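Local atomic coordinates of beta-L-arabinobiosidase (Bacteroides thetaiotaomicron, PDB entry 5MQR), a protein that probably cleaves glycosidic linkages in plant pectin for a gut bacterium, combining a sialidase-like beta-propeller region with a separate glycoside hydrolase region. Residues V122-K127 / T215-F220; A479-K484 / P598-R603; W1053-N1058 / N1065-W1070. One frame throughout, in Å; residues are numbered along the deposited sequence.

Contact 1 (V122-K127 / T215-F220); sequences VFPPYK and TDYPYF
The CA atoms of Tyr126 and Asp216, 8.2 Å apart, mark the closest approach of two backbones that are loop where they meet, too far apart for strand pairing, so side chains and water make the join. Tyr126 spans the gap. With chi1 at -173° its CG stands opposite the backbone N, and the ring extends until its hydroxyl meets the other loop. There OH accepts the amide hydrogen of Asp216 N over 3.0 Å, while the CA of Thr215 lies 3.3 Å from the same OH. A tyrosine suits this place because it is long enough to bring an acceptor to a distant amide while its flat ring packs on the way. The carboxylate of Asp216 leans over one face of that ring, its plane turned 30° from the ring plane, with OD2 3.8 Å from Tyr126 CZ. Tyr217 arrives at the ring's edge, its CE2 3.8 Å from Tyr126 CD2, the two side chains running past each other in opposite senses. A phenylalanine in place of Tyr126 would probably leave the Asp216 amide without its acceptor and the loop less firmly tied. Farther along, Tyr217 OH rests 3.3 Å from Pro124 CG and shares a water with Pro125 O. Two more waters bind Asp216 OD2, one leading to Lys127 O and the other to Lys127 N. Outside the two segments, Tyr169 meets the Tyr126 ring and hydrogen-bonds to Pro124 O. The contact thus links the exit of strand 120-123, last of one four-stranded sheet, to the loop after strand 202-206, last of the next, consistent with neighbouring propeller blades. With one direct hydrogen bond and three water bridges, its chemistry is that of a hydrated surface junction, tied by the Tyr126 hydroxyl and flanked by Tyr217.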
loop_
_atom_site.group_PDB
_atom_site.type_symbol
_atom_site.label_atom_id
_atom_site.label_comp_id
_atom_site.label_asym_id
_atom_site.label_seq_id
_atom_site.Cartn_x
_atom_site.Cartn_y
_atom_site.Cartn_z
ATOM N N VAL A 122 5.365 25.047 34.578
ATOM C CA VAL A 122 6.005 23.872 35.192
ATOM C C VAL A 122 7.421 24.212 35.695
ATOM O O VAL A 122 7.849 23.678 36.701
ATOM C CB VAL A 122 5.927 22.631 34.259
ATOM C CG1 VAL A 122 6.783 22.784 33.005
ATOM C CG2 VAL A 122 6.283 21.364 35.010
ATOM N N PHE A 123 8.120 25.113 35.008
ATOM C CA PHE A 123 9.306 25.774 35.562
ATOM C C PHE A 123 9.125 27.292 35.400
ATOM O O PHE A 123 8.998 27.764 34.280
ATOM C CB PHE A 123 10.575 25.284 34.883
ATOM C CG PHE A 123 10.831 23.806 35.075
ATOM C CD1 PHE A 123 11.082 23.296 36.333
ATOM C CD2 PHE A 123 10.803 22.928 34.002
ATOM C CE1 PHE A 123 11.317 21.955 36.531
ATOM C CE2 PHE A 123 11.037 21.572 34.194
ATOM C CZ PHE A 123 11.296 21.092 35.465
ATOM N N PRO A 124 9.070 28.050 36.519
ATOM C CA PRO A 124 8.748 29.462 36.464
ATOM C C PRO A 124 9.982 30.353 36.229
ATOM O O PRO A 124 11.113 29.854 36.266
ATOM C CB PRO A 124 8.168 29.724 37.874
ATOM C CG PRO A 124 8.919 28.818 38.761
ATOM C CD PRO A 124 9.302 27.617 37.920
ATOM N N PRO A 125 9.764 31.668 36.011
ATOM C CA PRO A 125 10.867 32.639 35.921
ATOM C C PRO A 125 11.832 32.528 37.105
ATOM O O PRO A 125 11.387 32.345 38.249
ATOM C CB PRO A 125 10.145 33.987 35.955
ATOM C CG PRO A 125 8.789 33.703 35.399
ATOM C CD PRO A 125 8.449 32.321 35.866
ATOM N N TYR A 126 13.124 32.632 36.813
ATOM C CA TYR A 126 14.187 32.439 37.800
ATOM C C TYR A 126 15.077 33.668 37.834
ATOM O O TYR A 126 15.443 34.195 36.799
ATOM C CB TYR A 126 15.003 31.205 37.420
ATOM C CG TYR A 126 16.045 30.769 38.430
ATOM C CD1 TYR A 126 17.292 31.422 38.515
ATOM C CD2 TYR A 126 15.805 29.679 39.293
ATOM C CE1 TYR A 126 18.248 31.028 39.449
ATOM C CE2 TYR A 126 16.765 29.271 40.220
ATOM C CZ TYR A 126 17.981 29.953 40.301
ATOM O OH TYR A 126 18.937 29.560 41.192
ATOM N N LYS A 127 15.440 34.105 39.032
ATOM C CA LYS A 127 16.311 35.270 39.211
ATOM C C LYS A 127 17.762 34.953 38.969
ATOM O O LYS A 127 18.332 34.143 39.670
ATOM C CB LYS A 127 16.177 35.836 40.627
ATOM C CG LYS A 127 14.979 36.752 40.756
ATOM C CD LYS A 127 14.419 36.891 42.185
ATOM C CE LYS A 127 12.879 36.796 42.153
ATOM N NZ LYS A 127 12.227 37.606 43.225
ATOM N N THR A 215 21.935 29.071 44.703
ATOM C CA THR A 215 20.786 28.778 43.859
ATOM C C THR A 215 19.518 28.667 44.706
ATOM O O THR A 215 19.580 28.459 45.922
ATOM C CB THR A 215 20.997 27.492 43.049
ATOM O OG1 THR A 215 21.418 26.429 43.913
ATOM C CG2 THR A 215 22.044 27.707 41.975
ATOM N N ASP A 216 18.371 28.807 44.040
ATOM C CA ASP A 216 17.079 29.019 44.702
ATOM C C ASP A 216 16.172 27.791 44.766
ATOM O O ASP A 216 15.025 27.904 45.165
ATOM C CB ASP A 216 16.346 30.169 44.004
ATOM C CG ASP A 216 17.107 31.482 44.085
ATOM O OD1 ASP A 216 17.770 31.724 45.110
ATOM O OD2 ASP A 216 17.039 32.282 43.131
ATOM N N TYR A 217 16.676 26.629 44.358
ATOM C CA TYR A 217 15.990 25.357 44.567
ATOM C C TYR A 217 17.029 24.365 45.077
ATOM O O TYR A 217 18.185 24.458 44.705
ATOM C CB TYR A 217 15.388 24.821 43.265
ATOM C CG TYR A 217 14.307 25.684 42.665
ATOM C CD1 TYR A 217 13.126 25.957 43.367
ATOM C CD2 TYR A 217 14.459 26.236 41.399
ATOM C CE1 TYR A 217 12.129 26.771 42.815
ATOM C CE2 TYR A 217 13.471 27.031 40.829
ATOM C CZ TYR A 217 12.307 27.307 41.532
ATOM O OH TYR A 217 11.332 28.105 40.944
ATOM N N PRO A 218 16.625 23.407 45.927
ATOM C CA PRO A 218 17.655 22.492 46.431
ATOM C C PRO A 218 18.161 21.495 45.395
ATOM O O PRO A 218 17.551 21.288 44.333
ATOM C CB PRO A 218 16.983 21.796 47.631
ATOM C CG PRO A 218 15.511 22.018 47.461
ATOM C CD PRO A 218 15.325 23.240 46.610
ATOM N N TYR A 219 19.313 20.919 45.699
ATOM C CA TYR A 219 19.898 19.868 44.881
ATOM C C TYR A 219 19.057 18.594 44.996
ATOM O O TYR A 219 18.517 18.287 46.057
ATOM C CB TYR A 219 21.324 19.627 45.343
ATOM C CG TYR A 219 22.142 18.687 44.502
ATOM C CD1 TYR A 219 22.329 18.912 43.150
ATOM C CD2 TYR A 219 22.781 17.606 45.088
ATOM C CE1 TYR A 219 23.103 18.060 42.393
ATOM C CE2 TYR A 219 23.562 16.752 44.349
ATOM C CZ TYR A 219 23.724 16.976 43.010
ATOM O OH TYR A 219 24.495 16.096 42.298
ATOM N N PHE A 220 18.942 17.863 43.899
ATOM C CA PHE A 220 18.006 16.742 43.836
ATOM C C PHE A 220 18.254 15.668 44.904
ATOM O O PHE A 220 17.320 15.020 45.336
ATOM C CB PHE A 220 17.955 16.122 42.430
ATOM C CG PHE A 220 19.096 15.181 42.117
ATOM C CD1 PHE A 220 20.296 15.660 41.602
ATOM C CD2 PHE A 220 18.952 13.804 42.303
ATOM C CE1 PHE A 220 21.340 14.797 41.304
ATOM C CE2 PHE A 220 19.988 12.925 41.992
ATOM C CZ PHE A 220 21.189 13.422 41.500
HETATM O O HOH W 1 12.459 30.227 39.799
HETATM O O HOH W 2 19.026 33.578 42.004
HETATM O O HOH W 3 14.805 32.431 41.431
#

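Contact 2 (A479-K484 / P598-R603); sequences AGQNDK and PLAEYR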
loop_
_atom_site.group_PDB
_atom_site.type_symbol
_atom_site.label_atom_id
_atom_site.label_comp_id
_atom_site.label_asym_id
_atom_site.label_seq_id
_atom_site.Cartn_x
_atom_site.Cartn_y
_atom_site.Cartn_z
ATOM N N ALA A 479 -24.124 25.749 4.186
ATOM C CA ALA A 479 -23.420 26.897 4.751
ATOM C C ALA A 479 -24.265 27.536 5.849
ATOM O O ALA A 479 -25.461 27.748 5.674
ATOM C CB ALA A 479 -23.149 27.914 3.650
ATOM N N GLY A 480 -23.647 27.892 6.969
ATOM C CA GLY A 480 -24.366 28.554 8.061
ATOM C C GLY A 480 -24.697 30.031 7.854
ATOM O O GLY A 480 -25.222 30.674 8.764
ATOM N N GLN A 481 -24.365 30.572 6.681
ATOM C CA GLN A 481 -24.510 31.987 6.360
ATOM C C GLN A 481 -24.260 32.136 4.868
ATOM O O GLN A 481 -23.682 31.237 4.254
ATOM C CB GLN A 481 -23.508 32.840 7.151
ATOM C CG GLN A 481 -22.028 32.608 6.802
ATOM C CD GLN A 481 -21.561 31.198 7.096
ATOM O OE1 GLN A 481 -21.659 30.735 8.228
ATOM N NE2 GLN A 481 -21.054 30.512 6.087
ATOM N N ASN A 482 -24.688 33.254 4.290
ATOM C CA ASN A 482 -24.355 33.601 2.902
ATOM C C ASN A 482 -23.953 35.090 2.689
ATOM O O ASN A 482 -23.924 35.587 1.552
ATOM C CB ASN A 482 -25.537 33.215 1.989
ATOM C CG ASN A 482 -26.734 34.166 2.111
ATOM O OD1 ASN A 482 -26.822 34.982 3.038
ATOM N ND2 ASN A 482 -27.667 34.043 1.178
ATOM N N ASP A 483 -23.636 35.793 3.769
ATOM C CA ASP A 483 -23.288 37.211 3.683
ATOM C C ASP A 483 -21.894 37.504 4.251
ATOM O O ASP A 483 -21.526 38.656 4.392
ATOM C CB ASP A 483 -24.363 38.046 4.394
ATOM C CG ASP A 483 -24.501 37.705 5.876
ATOM O OD1 ASP A 483 -23.836 36.781 6.383
ATOM O OD2 ASP A 483 -25.313 38.365 6.545
ATOM N N LYS A 484 -21.135 36.455 4.569
ATOM C CA LYS A 484 -19.786 36.574 5.119
ATOM C C LYS A 484 -19.035 35.242 4.926
ATOM O O LYS A 484 -19.652 34.203 4.658
ATOM C CB LYS A 484 -19.831 36.928 6.604
ATOM C CG LYS A 484 -20.468 35.857 7.479
ATOM C CD LYS A 484 -20.447 36.223 8.957
ATOM C CE LYS A 484 -21.544 37.218 9.338
ATOM N NZ LYS A 484 -22.889 36.586 9.309
ATOM N N PRO A 598 -16.122 37.596 12.285
ATOM C CA PRO A 598 -17.417 36.964 12.615
ATOM C C PRO A 598 -17.459 35.513 12.131
ATOM O O PRO A 598 -16.941 35.200 11.061
ATOM C CB PRO A 598 -18.453 37.823 11.858
ATOM C CG PRO A 598 -17.728 39.093 11.491
ATOM C CD PRO A 598 -16.276 38.701 11.322
ATOM N N LEU A 599 -18.090 34.648 12.911
ATOM C CA LEU A 599 -18.062 33.207 12.666
ATOM C C LEU A 599 -18.657 32.826 11.320
ATOM O O LEU A 599 -19.757 33.259 10.995
ATOM C CB LEU A 599 -18.845 32.491 13.762
ATOM C CG LEU A 599 -18.870 30.959 13.724
ATOM C CD1 LEU A 599 -17.459 30.387 13.916
ATOM C CD2 LEU A 599 -19.851 30.478 14.800
ATOM N N ALA A 600 -17.921 32.016 10.554
ATOM C CA ALA A 600 -18.438 31.366 9.353
ATOM C C ALA A 600 -18.361 29.874 9.575
ATOM O O ALA A 600 -17.337 29.373 10.076
ATOM C CB ALA A 600 -17.623 31.751 8.127
ATOM N N GLU A 601 -19.440 29.173 9.209
ATOM C CA GLU A 601 -19.528 27.722 9.304
ATOM C C GLU A 601 -19.857 27.124 7.939
ATOM O O GLU A 601 -20.657 27.677 7.190
ATOM C CB GLU A 601 -20.648 27.285 10.268
ATOM C CG GLU A 601 -20.658 27.964 11.627
ATOM C CD GLU A 601 -21.515 27.212 12.636
ATOM O OE1 GLU A 601 -22.716 26.967 12.364
ATOM O OE2 GLU A 601 -20.983 26.853 13.696
ATOM N N TYR A 602 -19.281 25.956 7.664
ATOM C CA TYR A 602 -19.660 25.117 6.515
ATOM C C TYR A 602 -19.729 23.670 6.952
ATOM O O TYR A 602 -18.982 23.238 7.826
ATOM C CB TYR A 602 -18.656 25.270 5.374
ATOM C CG TYR A 602 -18.476 26.708 4.975
ATOM C CD1 TYR A 602 -19.355 27.320 4.087
ATOM C CD2 TYR A 602 -17.464 27.490 5.549
ATOM C CE1 TYR A 602 -19.213 28.663 3.743
ATOM C CE2 TYR A 602 -17.331 28.834 5.219
ATOM C CZ TYR A 602 -18.194 29.407 4.309
ATOM O OH TYR A 602 -18.040 30.725 3.978
ATOM N N ARG A 603 -20.624 22.920 6.332
ATOM C CA ARG A 603 -20.791 21.517 6.637
ATOM C C ARG A 603 -20.806 20.658 5.361
ATOM O O ARG A 603 -21.432 21.034 4.366
ATOM C CB ARG A 603 -22.093 21.333 7.365
ATOM C CG ARG A 603 -22.099 21.895 8.764
ATOM C CD ARG A 603 -23.505 21.807 9.301
ATOM N NE ARG A 603 -23.597 22.227 10.684
ATOM C CZ ARG A 603 -23.578 23.484 11.106
ATOM N NH1 ARG A 603 -23.429 24.497 10.263
ATOM N NH2 ARG A 603 -23.690 23.730 12.400
HETATM O O HOH W 4 -20.459 31.719 3.530
HETATM O O HOH W 5 -22.251 32.252 10.606
#
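Glu601 O is gripped by two donors that approach from opposite faces of its carbonyl plane: Gly480 N at 3.0 Å and Gln481 NE2 at 3.1 Å. The same glutamine amide turns its oxygen to the neighbouring peptide group, so that Glu601 N donates to Gln481 OE1 over 2.9 Å in an almost straight bond (176°). Gln481 therefore satisfies both backbone polar groups of Glu601, as a paired strand might. A chi1 of 66° and a bend at chi2 fold the chain back to bring the amide there. Just before it, Ala479 and Tyr602 form an antiparallel non-hydrogen-bonded pair, the place where strand 470-479 leaves strand 600-610 in an antiparallel beta sheet, consistent with the sialidase-like carbohydrate-binding family of the region. Glycine fits position 480, since a side chain there would crowd the CB of Glu601. The small CB of Ala479 lies 3.9 Å from Tyr602 CD1. Crossing the tyrosine at about a right angle, Gln481 NE2 comes 3.5 Å from Tyr602 CE1, with amide and ring planes 72° apart. One water joins Gln481 NE2, Lys484 O and Tyr602 OH; another donates to Gln481 OE1 and Leu599 O. At the solvent side, Lys484 lays CD 3.9 Å from Pro598 CB and curls its NZ into a salt bridge with Asp483. Ala600 pairs through its backbone with Asp452, a calcium ligand, and Glu601 OE2 bonds to Gln451.

Contact 3 (W1053-N1058 / N1065-W1070); sequences WFCLDN and NLTILW
Backbone hydrogen bonds come first: Phe1054 pairs with Trp1070 and Leu1056 with Ile1068, each couple exchanging both N-H...O bonds. Between them Cys1055 faces Leu1069 as a non-hydrogen-bonded pair, and the strand axes run 4.6 Å apart at 178°, the nearly exact antiparallel course of a beta hairpin. CA-H...O contacts fill the same seam, as where Trp1053 CA comes 3.1 Å from Trp1070 O.

Apolar contact is centred on Phe1054 and Trp1070, which share one face of the sheet with Leu1056 and Ile1068. The CB of Trp1070 sits over the face of the phenylalanine ring, 3.6 Å from its centroid, a CH-pi contact. The Phe1054 ring gets there because its chi1 of 58° places CG between backbone N and carbonyl carbon, swinging the ring across toward the partner strand. The indole's five-membered ring is displaced from the Phe1054 ring, the planes 30° apart, leaving little ring-on-ring stacking. On the face of Cys1055 and Leu1069 the touch is lighter: Cys1055 CB lies 4.0 Å from Leu1069 CB. Cys1055 SG also comes 3.8 Å from Thr1067 CG2.

Between side chains, the hydrogen bond across the strands runs from Thr1067 to Asp1057, which lie alongside and point the same way. The OG1 hydroxyl gives its hydrogen to Asp1057 OD1 from above the carboxylate plane, 2.6 Å between the Thr1067 and Asp1057 oxygens; Asn1058 N reaches OD1 from the opposite face at 2.9 Å. Amides of Ala619, Phe620 and Leu621 also bind the carboxylate, and so many donors would probably stabilise a buried negative charge. Aspartate suits a site where successive backbone N-H groups need acceptors.

Within its five-stranded sheet the hairpin is flanked by strand 660-662 beside 1053-1061 and by strand 1082-1087 beside 1064-1071, while Ile1068 packs on Ile1042 of strand 1040-1042.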
loop_
_atom_site.group_PDB
_atom_site.type_symbol
_atom_site.label_atom_id
_atom_site.label_comp_id
_atom_site.label_asym_id
_atom_site.label_seq_id
_atom_site.Cartn_x
_atom_site.Cartn_y
_atom_site.Cartn_z
ATOM N N TRP A 1053 8.665 -8.579 -2.299
ATOM C CA TRP A 1053 7.328 -8.061 -2.535
ATOM C C TRP A 1053 6.760 -8.643 -3.781
ATOM O O TRP A 1053 7.506 -9.072 -4.651
ATOM C CB TRP A 1053 7.362 -6.527 -2.677
ATOM C CG TRP A 1053 8.453 -6.012 -3.566
ATOM C CD1 TRP A 1053 9.727 -5.623 -3.188
ATOM C CD2 TRP A 1053 8.392 -5.849 -4.979
ATOM N NE1 TRP A 1053 10.450 -5.230 -4.296
ATOM C CE2 TRP A 1053 9.653 -5.353 -5.404
ATOM C CE3 TRP A 1053 7.399 -6.086 -5.941
ATOM C CZ2 TRP A 1053 9.934 -5.072 -6.751
ATOM C CZ3 TRP A 1053 7.677 -5.799 -7.284
ATOM C CH2 TRP A 1053 8.940 -5.303 -7.676
ATOM N N PHE A 1054 5.436 -8.644 -3.869
ATOM C CA PHE A 1054 4.753 -8.884 -5.146
ATOM C C PHE A 1054 3.319 -8.462 -5.002
ATOM O O PHE A 1054 2.842 -8.240 -3.884
ATOM C CB PHE A 1054 4.827 -10.356 -5.611
ATOM C CG PHE A 1054 4.258 -11.347 -4.632
ATOM C CD1 PHE A 1054 2.901 -11.589 -4.576
ATOM C CD2 PHE A 1054 5.091 -12.057 -3.782
ATOM C CE1 PHE A 1054 2.372 -12.510 -3.672
ATOM C CE2 PHE A 1054 4.577 -12.975 -2.869
ATOM C CZ PHE A 1054 3.210 -13.206 -2.819
ATOM N N CYS A 1055 2.610 -8.398 -6.117
ATOM C CA CYS A 1055 1.211 -8.017 -6.051
ATOM C C CYS A 1055 0.439 -8.489 -7.258
ATOM O O CYS A 1055 0.892 -8.348 -8.379
ATOM C CB CYS A 1055 1.108 -6.489 -5.931
ATOM S SG CYS A 1055 -0.573 -5.858 -6.033
ATOM N N LEU A 1056 -0.722 -9.064 -7.006
ATOM C CA LEU A 1056 -1.710 -9.311 -8.047
ATOM C C LEU A 1056 -2.893 -8.425 -7.753
ATOM O O LEU A 1056 -3.466 -8.477 -6.692
ATOM C CB LEU A 1056 -2.150 -10.762 -8.079
ATOM C CG LEU A 1056 -3.171 -11.113 -9.167
ATOM C CD1 LEU A 1056 -2.533 -11.118 -10.554
ATOM C CD2 LEU A 1056 -3.798 -12.465 -8.860
ATOM N N ASP A 1057 -3.262 -7.620 -8.730
ATOM C CA ASP A 1057 -4.250 -6.570 -8.554
ATOM C C ASP A 1057 -5.220 -6.605 -9.712
ATOM O O ASP A 1057 -4.988 -7.271 -10.730
ATOM C CB ASP A 1057 -3.531 -5.234 -8.536
ATOM C CG ASP A 1057 -4.207 -4.193 -7.674
ATOM O OD1 ASP A 1057 -5.396 -4.310 -7.307
ATOM O OD2 ASP A 1057 -3.517 -3.209 -7.367
ATOM N N ASN A 1058 -6.301 -5.862 -9.543
ATOM C CA ASN A 1058 -7.319 -5.681 -10.558
ATOM C C ASN A 1058 -7.982 -7.007 -10.922
ATOM O O ASN A 1058 -8.402 -7.181 -12.066
ATOM C CB ASN A 1058 -6.740 -4.999 -11.823
ATOM C CG ASN A 1058 -7.807 -4.282 -12.649
ATOM O OD1 ASN A 1058 -8.808 -3.839 -12.118
ATOM N ND2 ASN A 1058 -7.594 -4.177 -13.937
ATOM N N ASN A 1065 -13.434 -6.484 -6.890
ATOM C CA ASN A 1065 -12.075 -6.273 -7.380
ATOM C C ASN A 1065 -11.071 -6.663 -6.301
ATOM O O ASN A 1065 -11.057 -6.024 -5.253
ATOM C CB ASN A 1065 -11.871 -4.812 -7.775
ATOM C CG ASN A 1065 -12.776 -4.401 -8.926
ATOM O OD1 ASN A 1065 -12.773 -5.030 -9.980
ATOM N ND2 ASN A 1065 -13.560 -3.372 -8.720
ATOM N N LEU A 1066 -10.256 -7.703 -6.528
ATOM C CA LEU A 1066 -9.327 -8.154 -5.487
ATOM C C LEU A 1066 -7.922 -7.740 -5.756
ATOM O O LEU A 1066 -7.494 -7.603 -6.913
ATOM C CB LEU A 1066 -9.341 -9.681 -5.253
ATOM C CG LEU A 1066 -10.646 -10.435 -5.011
ATOM C CD1 LEU A 1066 -10.385 -11.854 -4.483
ATOM C CD2 LEU A 1066 -11.566 -9.712 -4.088
ATOM N N THR A 1067 -7.202 -7.573 -4.656
ATOM C CA THR A 1067 -5.764 -7.345 -4.673
ATOM C C THR A 1067 -5.130 -8.288 -3.681
ATOM O O THR A 1067 -5.619 -8.432 -2.571
ATOM C CB THR A 1067 -5.434 -5.923 -4.218
ATOM O OG1 THR A 1067 -6.267 -5.017 -4.922
ATOM C CG2 THR A 1067 -3.989 -5.590 -4.434
ATOM N N ILE A 1068 -4.041 -8.920 -4.073
ATOM C CA ILE A 1068 -3.275 -9.750 -3.155
ATOM C C ILE A 1068 -1.857 -9.242 -3.237
ATOM O O ILE A 1068 -1.288 -9.167 -4.313
ATOM C CB ILE A 1068 -3.286 -11.244 -3.572
ATOM C CG1 ILE A 1068 -4.713 -11.799 -3.555
ATOM C CG2 ILE A 1068 -2.346 -12.058 -2.683
ATOM C CD1 ILE A 1068 -4.888 -13.052 -4.379
ATOM N N LEU A 1069 -1.293 -8.924 -2.089
ATOM C CA LEU A 1069 0.039 -8.436 -2.048
ATOM C C LEU A 1069 0.838 -8.910 -0.859
ATOM O O LEU A 1069 0.302 -9.303 0.185
ATOM C CB LEU A 1069 0.044 -6.910 -2.129
ATOM C CG LEU A 1069 -0.537 -6.039 -1.014
ATOM C CD1 LEU A 1069 0.431 -5.882 0.166
ATOM C CD2 LEU A 1069 -0.897 -4.669 -1.600
ATOM N N TRP A 1070 2.137 -8.844 -1.068
ATOM C CA TRP A 1070 3.127 -9.272 -0.123
ATOM C C TRP A 1070 4.167 -8.170 -0.077
ATOM O O TRP A 1070 4.608 -7.693 -1.111
ATOM C CB TRP A 1070 3.777 -10.578 -0.588
ATOM C CG TRP A 1070 5.022 -10.912 0.159
ATOM C CD1 TRP A 1070 6.284 -10.881 -0.329
ATOM C CD2 TRP A 1070 5.135 -11.276 1.551
ATOM N NE1 TRP A 1070 7.184 -11.225 0.662
ATOM C CE2 TRP A 1070 6.507 -11.479 1.821
ATOM C CE3 TRP A 1070 4.210 -11.471 2.584
ATOM C CZ2 TRP A 1070 6.988 -11.871 3.090
ATOM C CZ3 TRP A 1070 4.689 -11.869 3.865
ATOM C CH2 TRP A 1070 6.066 -12.064 4.095
#

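The three contacts occur in succession along the chain and share no strand or loop; even contacts 2 and 3, the nearest pair, have about 29 Å between their closest atoms. Contact 3 is the buried one, in the region related to the family 65 C-terminal domain, and regular strand pairing backed by aromatic and aliphatic groups dominates it. Contact 1 lies at the surface of the propeller region, where loops meet through tyrosines and bridging water. Contact 2 is intermediate: strand pairing gives out there, and a side-chain amide takes over part of the backbone's bonding. Among these three, bridging water is prominent in contacts 1 and 2, and backbone pairing in contact 3.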